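Local coordinates for protein chloramphenicol acetyltransferase (Aliivibrio fischeri, PDB 6PXA) that probably transfers an acetyl group from acetyl-CoA to chloramphenicol and can bind the bile acid taurocholic acid, at residues 186-189 / 195-198; 189-194 / 212-217. One frame throughout, in Å; residues are numbered along the deposited sequence.

Both interactions lie in the C-terminal helical part of the chain, beside the left-handed beta-helix; their centres are 4 Å apart and they share Trp189. In interaction 1 the turn after helix 177-186 meets helix 193-198; in interaction 2 residues 189-194, which lead into helix 193-198, meet helix 208-219. Probable hydrogen bonds tie them: Ile186 O to Trp191 NE1 at 2.8 Å and His195 ND1 to Tyr214 OH at 2.7 Å. Packing joins them too, with Ile186 CG2 3.5 Å from Phe215 CG. The Ile196 side chain is about 9 Å from a bound taurocholic acid. Tyr214 lies about 7 Å, side chain to side chain, from Glu210, a magnesium-binding residue, though this chain holds no metal.

Interaction 1 of 2, residues 186-189 / 195-198; sequences IKWW and HIKN
Ile196, on helix 193-198, pushes its CD1 methyl into the 3-10 turn of Trp188 and Trp189, in the helical extension that follows the left-handed beta-helix of this hexapeptide-repeat transferase. The tight part is small and centres on that methyl, which comes within 3.2 Å of Trp188 O. CG1 follows at 3.5 Å from the same Trp188 O, while CD1 also reaches the indole at CE3 of Trp188, 4.1 Å away. The methyl meets the indole at its edge, near the ring plane, and the two side chains cross at about a right angle. Trp188 CG sits between its own backbone N and carbonyl carbon (chi1 67°), and together with chi2 of -101° this turns the CE3 edge toward Ile196. Leu203 of helix 200-203 touches both residues, and Phe108 of a second subunit packs on Ile196, placing the contact near a subunit interface. Looser ground lies to the outside: Lys187, the first residue past helix 177-186, with positive phi, is exposed, as is Asn198 on the helix beyond Ile196. Trp189 CE3 rests over the rim of one face of the Trp188 ring, 3.6 Å above the plane.

Interaction 2 of 2, residues 189-194 / 212-217; sequences WDWPLQ and EQYFIK
An aromatic cluster of Trp191, Tyr214 and Phe215 joins the chain leading into helix 193-198 to helix 208-219, in the C-terminal helical part that packs beside the left-handed beta-helix. Trp191 comes from the non-helical link just before Pro192, the N-cap residue of helix 193-198, and its indole reaches two consecutive side chains of helix 208-219. Its second torsion is almost zero (chi2 -1°), so CD1 eclipses CA and the six-membered ring extends away from the backbone, toward helix 208-219.

The Phe215 side is the closer one. CD1 of Phe215 lies 3.4 Å from Trp191 NE1 and equally 3.4 Å from Trp191 CZ2, and CE2 of the indole sits between these, 3.6 Å from the same CD1. The indole atoms NE1 and CE2 approach the edge of the phenyl ring, near its plane. The indole five-membered ring and the Phe215 ring are tilted by 27°, with centroids 5.5 Å apart, so they are slid apart and barely overlap. Tyr214 touches the far end of the indole: its CD1 is 3.8 Å from Trp191 CZ3. Here too the planes are close to parallel, at 30°, and the offset is large, with the six-membered ring and phenol centroids 5.8 Å apart.

Leu211 and Val219 of helix 208-219 pack on Trp191 as well, and Ile186 of helix 177-186 on Phe215. The polar ends are used outward from the cluster. Trp191 NE1 donates to Ile186 O at the end of helix 177-186, and Tyr214 OH is engaged by the side chains of His195 and Asn198. The contact is thus van der Waals in nature and includes the indole nitrogen, whose bond to Ile186 O probably helps hold the orientation of the indole, while the bonds to Tyr214 OH anchor the end of the phenol.

Interaction 1 of 2, residues 186-189 / 195-198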
ATOM      1  N   ILE B 186     -30.500  -0.237 -19.945  1.00 56.47           N
ATOM      2  CA  ILE B 186     -31.626  -0.292 -19.015  1.00 56.31           C
ATOM      3  C   ILE B 186     -31.309   0.432 -17.709  1.00 60.17           C
ATOM      4  O   ILE B 186     -32.221   0.950 -17.055  1.00 54.87           O
ATOM      5  CB  ILE B 186     -32.073  -1.745 -18.755  1.00 55.38           C
ATOM      6  CG1 ILE B 186     -30.972  -2.570 -18.094  1.00 53.32           C
ATOM      7  CG2 ILE B 186     -32.531  -2.433 -20.051  1.00 59.03           C
ATOM      8  CD1 ILE B 186     -31.377  -4.045 -17.930  1.00 54.80           C
ATOM      9  N   LYS B 187     -30.036   0.483 -17.308  1.00 54.56           N
ATOM     10  CA  LYS B 187     -29.591   1.307 -16.184  1.00 53.33           C
ATOM     11  C   LYS B 187     -30.484   1.127 -14.951  1.00 55.81           C
ATOM     12  O   LYS B 187     -31.146   2.060 -14.493  1.00 53.96           O
ATOM     13  CB  LYS B 187     -29.536   2.788 -16.574  1.00 61.79           C
ATOM     14  CG  LYS B 187     -28.677   3.111 -17.777  1.00 62.43           C
ATOM     15  CD  LYS B 187     -28.527   4.605 -17.906  1.00 66.16           C
ATOM     16  CE  LYS B 187     -27.813   5.011 -19.192  1.00 73.96           C
ATOM     17  NZ  LYS B 187     -28.732   5.125 -20.362  1.00 80.10           N
ATOM     18  N   TRP B 188     -30.462  -0.096 -14.401  1.00 58.72           N
ATOM     19  CA  TRP B 188     -31.347  -0.431 -13.285  1.00 58.04           C
ATOM     20  C   TRP B 188     -31.099   0.447 -12.071  1.00 58.15           C
ATOM     21  O   TRP B 188     -31.998   0.585 -11.234  1.00 54.20           O
ATOM     22  CB  TRP B 188     -31.200  -1.908 -12.871  1.00 50.49           C
ATOM     23  CG  TRP B 188     -29.829  -2.266 -12.252  1.00 48.76           C
ATOM     24  CD1 TRP B 188     -28.801  -2.892 -12.882  1.00 51.34           C
ATOM     25  CD2 TRP B 188     -29.376  -2.025 -10.892  1.00 49.74           C
ATOM     26  NE1 TRP B 188     -27.733  -3.046 -12.019  1.00 48.67           N
ATOM     27  CE2 TRP B 188     -28.062  -2.522 -10.795  1.00 48.90           C
ATOM     28  CE3 TRP B 188     -29.955  -1.440  -9.760  1.00 48.03           C
ATOM     29  CZ2 TRP B 188     -27.317  -2.446  -9.613  1.00 51.87           C
ATOM     30  CZ3 TRP B 188     -29.228  -1.352  -8.600  1.00 47.25           C
ATOM     31  CH2 TRP B 188     -27.913  -1.854  -8.529  1.00 48.18           C
ATOM     32  N   TRP B 189     -29.899   1.031 -11.947  1.00 52.58           N
ATOM     33  CA  TRP B 189     -29.632   1.937 -10.834  1.00 53.73           C
ATOM     34  C   TRP B 189     -30.474   3.211 -10.912  1.00 51.62           C
ATOM     35  O   TRP B 189     -30.628   3.899  -9.900  1.00 54.21           O
ATOM     36  CB  TRP B 189     -28.130   2.272 -10.765  1.00 51.73           C
ATOM     37  CG  TRP B 189     -27.533   2.545 -12.107  1.00 50.56           C
ATOM     38  CD1 TRP B 189     -27.571   3.719 -12.792  1.00 53.90           C
ATOM     39  CD2 TRP B 189     -26.836   1.613 -12.941  1.00 54.72           C
ATOM     40  NE1 TRP B 189     -26.935   3.579 -14.003  1.00 58.22           N
ATOM     41  CE2 TRP B 189     -26.469   2.297 -14.117  1.00 55.59           C
ATOM     42  CE3 TRP B 189     -26.468   0.270 -12.798  1.00 56.03           C
ATOM     43  CZ2 TRP B 189     -25.757   1.684 -15.149  1.00 53.89           C
ATOM     44  CZ3 TRP B 189     -25.756  -0.336 -13.816  1.00 53.44           C
ATOM     45  CH2 TRP B 189     -25.423   0.361 -14.986  1.00 51.33           C
ATOM     46  N   HIS B 195     -39.196  -0.632  -8.319  1.00 60.05           N
ATOM     47  CA  HIS B 195     -38.859  -1.537  -9.414  1.00 59.43           C
ATOM     48  C   HIS B 195     -37.572  -2.295  -9.114  1.00 59.07           C
ATOM     49  O   HIS B 195     -37.418  -3.455  -9.509  1.00 57.36           O
ATOM     50  CB  HIS B 195     -38.720  -0.763 -10.724  1.00 59.58           C
ATOM     51  CG  HIS B 195     -40.027  -0.467 -11.393  1.00 66.36           C
ATOM     52  ND1 HIS B 195     -40.931  -1.454 -11.724  1.00 64.57           N
ATOM     53  CD2 HIS B 195     -40.571   0.702 -11.818  1.00 68.88           C
ATOM     54  CE1 HIS B 195     -41.983  -0.905 -12.310  1.00 65.92           C
ATOM     55  NE2 HIS B 195     -41.787   0.400 -12.381  1.00 65.94           N
ATOM     56  N   ILE B 196     -36.631  -1.640  -8.445  1.00 55.91           N
ATOM     57  CA  ILE B 196     -35.428  -2.333  -8.000  1.00 56.59           C
ATOM     58  C   ILE B 196     -35.785  -3.377  -6.958  1.00 58.81           C
ATOM     59  O   ILE B 196     -35.303  -4.515  -7.009  1.00 69.32           O
ATOM     60  CB  ILE B 196     -34.401  -1.321  -7.470  1.00 52.94           C
ATOM     61  CG1 ILE B 196     -34.032  -0.340  -8.590  1.00 52.61           C
ATOM     62  CG2 ILE B 196     -33.144  -2.049  -6.927  1.00 53.75           C
ATOM     63  CD1 ILE B 196     -33.048   0.744  -8.208  1.00 51.87           C
ATOM     64  N   LYS B 197     -36.629  -3.009  -5.996  1.00 56.52           N
ATOM     65  CA  LYS B 197     -37.140  -3.986  -5.046  1.00 66.59           C
ATOM     66  C   LYS B 197     -37.819  -5.146  -5.766  1.00 59.37           C
ATOM     67  O   LYS B 197     -37.516  -6.316  -5.498  1.00 65.63           O
ATOM     68  CB  LYS B 197     -38.090  -3.300  -4.065  1.00 65.84           C
ATOM     69  CG  LYS B 197     -37.392  -2.230  -3.240  1.00 62.83           C
ATOM     70  CD  LYS B 197     -38.314  -1.631  -2.191  1.00 67.33           C
ATOM     71  CE  LYS B 197     -38.738  -2.670  -1.174  1.00 76.00           C
ATOM     72  NZ  LYS B 197     -39.478  -2.061  -0.035  1.00 77.77           N
ATOM     73  N   ASN B 198     -38.709  -4.836  -6.723  1.00 61.75           N
ATOM     74  CA  ASN B 198     -39.473  -5.879  -7.409  1.00 66.63           C
ATOM     75  C   ASN B 198     -38.574  -6.844  -8.162  1.00 66.78           C
ATOM     76  O   ASN B 198     -38.928  -8.015  -8.334  1.00 68.89           O
ATOM     77  CB  ASN B 198     -40.474  -5.274  -8.399  1.00 66.21           C
ATOM     78  CG  ASN B 198     -41.640  -4.603  -7.717  1.00 65.19           C
ATOM     79  OD1 ASN B 198     -41.841  -4.758  -6.514  1.00 67.26           O
ATOM     80  ND2 ASN B 198     -42.426  -3.854  -8.485  1.00 66.26           N
TER

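Interaction 2 of 2, residues 189-194 / 212-217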
ATOM      1  N   TRP B 189     -29.899   1.031 -11.947  1.00 52.58           N
ATOM      2  CA  TRP B 189     -29.632   1.937 -10.834  1.00 53.73           C
ATOM      3  C   TRP B 189     -30.474   3.211 -10.912  1.00 51.62           C
ATOM      4  O   TRP B 189     -30.628   3.899  -9.900  1.00 54.21           O
ATOM      5  CB  TRP B 189     -28.130   2.272 -10.765  1.00 51.73           C
ATOM      6  CG  TRP B 189     -27.533   2.545 -12.107  1.00 50.56           C
ATOM      7  CD1 TRP B 189     -27.571   3.719 -12.792  1.00 53.90           C
ATOM      8  CD2 TRP B 189     -26.836   1.613 -12.941  1.00 54.72           C
ATOM      9  NE1 TRP B 189     -26.935   3.579 -14.003  1.00 58.22           N
ATOM     10  CE2 TRP B 189     -26.469   2.297 -14.117  1.00 55.59           C
ATOM     11  CE3 TRP B 189     -26.468   0.270 -12.798  1.00 56.03           C
ATOM     12  CZ2 TRP B 189     -25.757   1.684 -15.149  1.00 53.89           C
ATOM     13  CZ3 TRP B 189     -25.756  -0.336 -13.816  1.00 53.44           C
ATOM     14  CH2 TRP B 189     -25.423   0.361 -14.986  1.00 51.33           C
ATOM     15  N   ASP B 190     -31.065   3.515 -12.061  1.00 53.05           N
ATOM     16  CA  ASP B 190     -31.888   4.709 -12.208  1.00 56.43           C
ATOM     17  C   ASP B 190     -33.382   4.423 -12.082  1.00 60.10           C
ATOM     18  O   ASP B 190     -34.176   5.361 -12.082  1.00 60.27           O
ATOM     19  CB  ASP B 190     -31.594   5.378 -13.550  1.00 56.90           C
ATOM     20  CG  ASP B 190     -30.265   6.109 -13.558  1.00 59.78           C
ATOM     21  OD1 ASP B 190     -29.821   6.556 -12.477  1.00 56.31           O
ATOM     22  OD2 ASP B 190     -29.673   6.261 -14.650  1.00 57.52           O
ATOM     23  N   TRP B 191     -33.777   3.153 -11.962  1.00 63.36           N
ATOM     24  CA  TRP B 191     -35.185   2.793 -11.833  1.00 63.27           C
ATOM     25  C   TRP B 191     -35.767   3.328 -10.526  1.00 59.44           C
ATOM     26  O   TRP B 191     -35.043   3.483  -9.535  1.00 57.62           O
ATOM     27  CB  TRP B 191     -35.357   1.274 -11.851  1.00 55.93           C
ATOM     28  CG  TRP B 191     -34.965   0.597 -13.113  1.00 55.80           C
ATOM     29  CD1 TRP B 191     -34.497   1.184 -14.245  1.00 61.26           C
ATOM     30  CD2 TRP B 191     -35.003  -0.810 -13.374  1.00 59.28           C
ATOM     31  NE1 TRP B 191     -34.235   0.229 -15.198  1.00 62.80           N
ATOM     32  CE2 TRP B 191     -34.544  -1.003 -14.689  1.00 56.62           C
ATOM     33  CE3 TRP B 191     -35.367  -1.930 -12.613  1.00 55.30           C
ATOM     34  CZ2 TRP B 191     -34.440  -2.275 -15.268  1.00 56.15           C
ATOM     35  CZ3 TRP B 191     -35.267  -3.183 -13.187  1.00 55.60           C
ATOM     36  CH2 TRP B 191     -34.816  -3.345 -14.504  1.00 57.60           C
ATOM     37  N   PRO B 192     -37.083   3.557 -10.476  1.00 59.56           N
ATOM     38  CA  PRO B 192     -37.716   3.863  -9.191  1.00 60.49           C
ATOM     39  C   PRO B 192     -37.467   2.734  -8.208  1.00 59.03           C
ATOM     40  O   PRO B 192     -37.281   1.575  -8.594  1.00 62.06           O
ATOM     41  CB  PRO B 192     -39.206   3.992  -9.541  1.00 62.98           C
ATOM     42  CG  PRO B 192     -39.236   4.240 -11.029  1.00 64.30           C
ATOM     43  CD  PRO B 192     -38.082   3.429 -11.553  1.00 63.85           C
ATOM     44  N   LEU B 193     -37.435   3.088  -6.923  1.00 59.41           N
ATOM     45  CA  LEU B 193     -36.970   2.131  -5.923  1.00 58.26           C
ATOM     46  C   LEU B 193     -37.844   0.885  -5.888  1.00 58.87           C
ATOM     47  O   LEU B 193     -37.339  -0.224  -5.687  1.00 57.78           O
ATOM     48  CB  LEU B 193     -36.922   2.793  -4.549  1.00 61.99           C
ATOM     49  CG  LEU B 193     -36.837   1.887  -3.321  1.00 61.13           C
ATOM     50  CD1 LEU B 193     -35.519   1.080  -3.281  1.00 63.78           C
ATOM     51  CD2 LEU B 193     -37.000   2.721  -2.059  1.00 61.16           C
ATOM     52  N   GLN B 194     -39.157   1.033  -6.100  1.00 60.96           N
ATOM     53  CA  GLN B 194     -40.023  -0.140  -6.054  1.00 62.02           C
ATOM     54  C   GLN B 194     -39.715  -1.116  -7.190  1.00 61.00           C
ATOM     55  O   GLN B 194     -39.944  -2.319  -7.048  1.00 61.45           O
ATOM     56  CB  GLN B 194     -41.501   0.287  -6.091  1.00 68.70           C
ATOM     57  CG  GLN B 194     -42.497  -0.842  -5.805  1.00 70.38           C
ATOM     58  CD  GLN B 194     -42.270  -1.527  -4.457  1.00 76.32           C
ATOM     59  OE1 GLN B 194     -42.276  -0.883  -3.407  1.00 78.91           O
ATOM     60  NE2 GLN B 194     -42.064  -2.840  -4.489  1.00 72.67           N
ATOM     61  N   GLU B 212     -33.615  -7.645 -18.472  1.00 62.38           N
ATOM     62  CA  GLU B 212     -33.968  -6.860 -19.650  1.00 61.90           C
ATOM     63  C   GLU B 212     -35.446  -7.005 -19.986  1.00 67.59           C
ATOM     64  O   GLU B 212     -36.072  -6.048 -20.455  1.00 67.42           O
ATOM     65  CB  GLU B 212     -33.104  -7.285 -20.838  1.00 61.33           C
ATOM     66  CG  GLU B 212     -33.326  -6.475 -22.097  1.00 64.59           C
ATOM     67  CD  GLU B 212     -32.741  -7.127 -23.338  1.00 67.70           C
ATOM     68  OE1 GLU B 212     -32.481  -8.347 -23.323  1.00 67.27           O
ATOM     69  OE2 GLU B 212     -32.558  -6.414 -24.344  1.00 74.29           O
ATOM     70  N   GLN B 213     -36.023  -8.188 -19.753  1.00 68.67           N
ATOM     71  CA  GLN B 213     -37.455  -8.361 -19.994  1.00 68.58           C
ATOM     72  C   GLN B 213     -38.284  -7.590 -18.975  1.00 63.37           C
ATOM     73  O   GLN B 213     -39.281  -6.961 -19.342  1.00 70.04           O
ATOM     74  CB  GLN B 213     -37.844  -9.841 -19.977  1.00 69.03           C
ATOM     75  CG  GLN B 213     -37.301 -10.665 -21.135  1.00 71.68           C
ATOM     76  CD  GLN B 213     -37.794 -10.199 -22.495  1.00 77.00           C
ATOM     77  OE1 GLN B 213     -38.983  -9.898 -22.688  1.00 82.77           O
ATOM     78  NE2 GLN B 213     -36.878 -10.149 -23.458  1.00 73.81           N
ATOM     79  N   TYR B 214     -37.895  -7.621 -17.696  1.00 59.32           N
ATOM     80  CA  TYR B 214     -38.616  -6.832 -16.698  1.00 66.34           C
ATOM     81  C   TYR B 214     -38.633  -5.364 -17.084  1.00 68.80           C
ATOM     82  O   TYR B 214     -39.666  -4.690 -16.959  1.00 66.00           O
ATOM     83  CB  TYR B 214     -38.003  -6.995 -15.300  1.00 64.90           C
ATOM     84  CG  TYR B 214     -38.790  -6.231 -14.245  1.00 61.95           C
ATOM     85  CD1 TYR B 214     -38.519  -4.891 -13.963  1.00 57.70           C
ATOM     86  CD2 TYR B 214     -39.829  -6.843 -13.562  1.00 63.25           C
ATOM     87  CE1 TYR B 214     -39.264  -4.194 -13.020  1.00 61.28           C
ATOM     88  CE2 TYR B 214     -40.568  -6.161 -12.620  1.00 66.56           C
ATOM     89  CZ  TYR B 214     -40.293  -4.840 -12.353  1.00 67.18           C
ATOM     90  OH  TYR B 214     -41.058  -4.178 -11.413  1.00 65.03           O
ATOM     91  N   PHE B 215     -37.491  -4.853 -17.549  1.00 65.54           N
ATOM     92  CA  PHE B 215     -37.430  -3.486 -18.055  1.00 61.76           C
ATOM     93  C   PHE B 215     -38.472  -3.249 -19.138  1.00 66.01           C
ATOM     94  O   PHE B 215     -39.208  -2.257 -19.098  1.00 73.01           O
ATOM     95  CB  PHE B 215     -36.030  -3.194 -18.593  1.00 60.09           C
ATOM     96  CG  PHE B 215     -35.850  -1.796 -19.066  1.00 66.82           C
ATOM     97  CD1 PHE B 215     -35.571  -0.781 -18.163  1.00 70.54           C
ATOM     98  CD2 PHE B 215     -35.973  -1.481 -20.414  1.00 66.26           C
ATOM     99  CE1 PHE B 215     -35.410   0.507 -18.591  1.00 65.79           C
ATOM    100  CE2 PHE B 215     -35.803  -0.202 -20.840  1.00 72.78           C
ATOM    101  CZ  PHE B 215     -35.519   0.799 -19.928  1.00 71.71           C
ATOM    102  N   ILE B 216     -38.537  -4.142 -20.129  1.00 63.12           N
ATOM    103  CA  ILE B 216     -39.422  -3.915 -21.268  1.00 70.92           C
ATOM    104  C   ILE B 216     -40.878  -3.859 -20.817  1.00 74.92           C
ATOM    105  O   ILE B 216     -41.662  -3.034 -21.305  1.00 77.57           O
ATOM    106  CB  ILE B 216     -39.197  -4.997 -22.345  1.00 74.39           C
ATOM    107  CG1 ILE B 216     -37.763  -4.925 -22.881  1.00 77.08           C
ATOM    108  CG2 ILE B 216     -40.210  -4.855 -23.479  1.00 77.22           C
ATOM    109  CD1 ILE B 216     -37.355  -6.116 -23.737  1.00 76.76           C
ATOM    110  N   LYS B 217     -41.259  -4.714 -19.859  1.00 73.22           N
ATOM    111  CA  LYS B 217     -42.661  -4.811 -19.464  1.00 80.89           C
ATOM    112  C   LYS B 217     -43.064  -3.740 -18.460  1.00 78.21           C
ATOM    113  O   LYS B 217     -44.228  -3.319 -18.448  1.00 86.17           O
ATOM    114  CB  LYS B 217     -42.960  -6.190 -18.870  1.00 81.45           C
ATOM    115  CG  LYS B 217     -42.380  -7.354 -19.641  1.00 82.17           C
ATOM    116  CD  LYS B 217     -43.168  -7.681 -20.881  1.00 89.47           C
ATOM    117  CE  LYS B 217     -42.501  -8.814 -21.650  1.00 98.07           C
ATOM    118  NZ  LYS B 217     -42.033  -9.924 -20.749  1.00 99.13           N
TER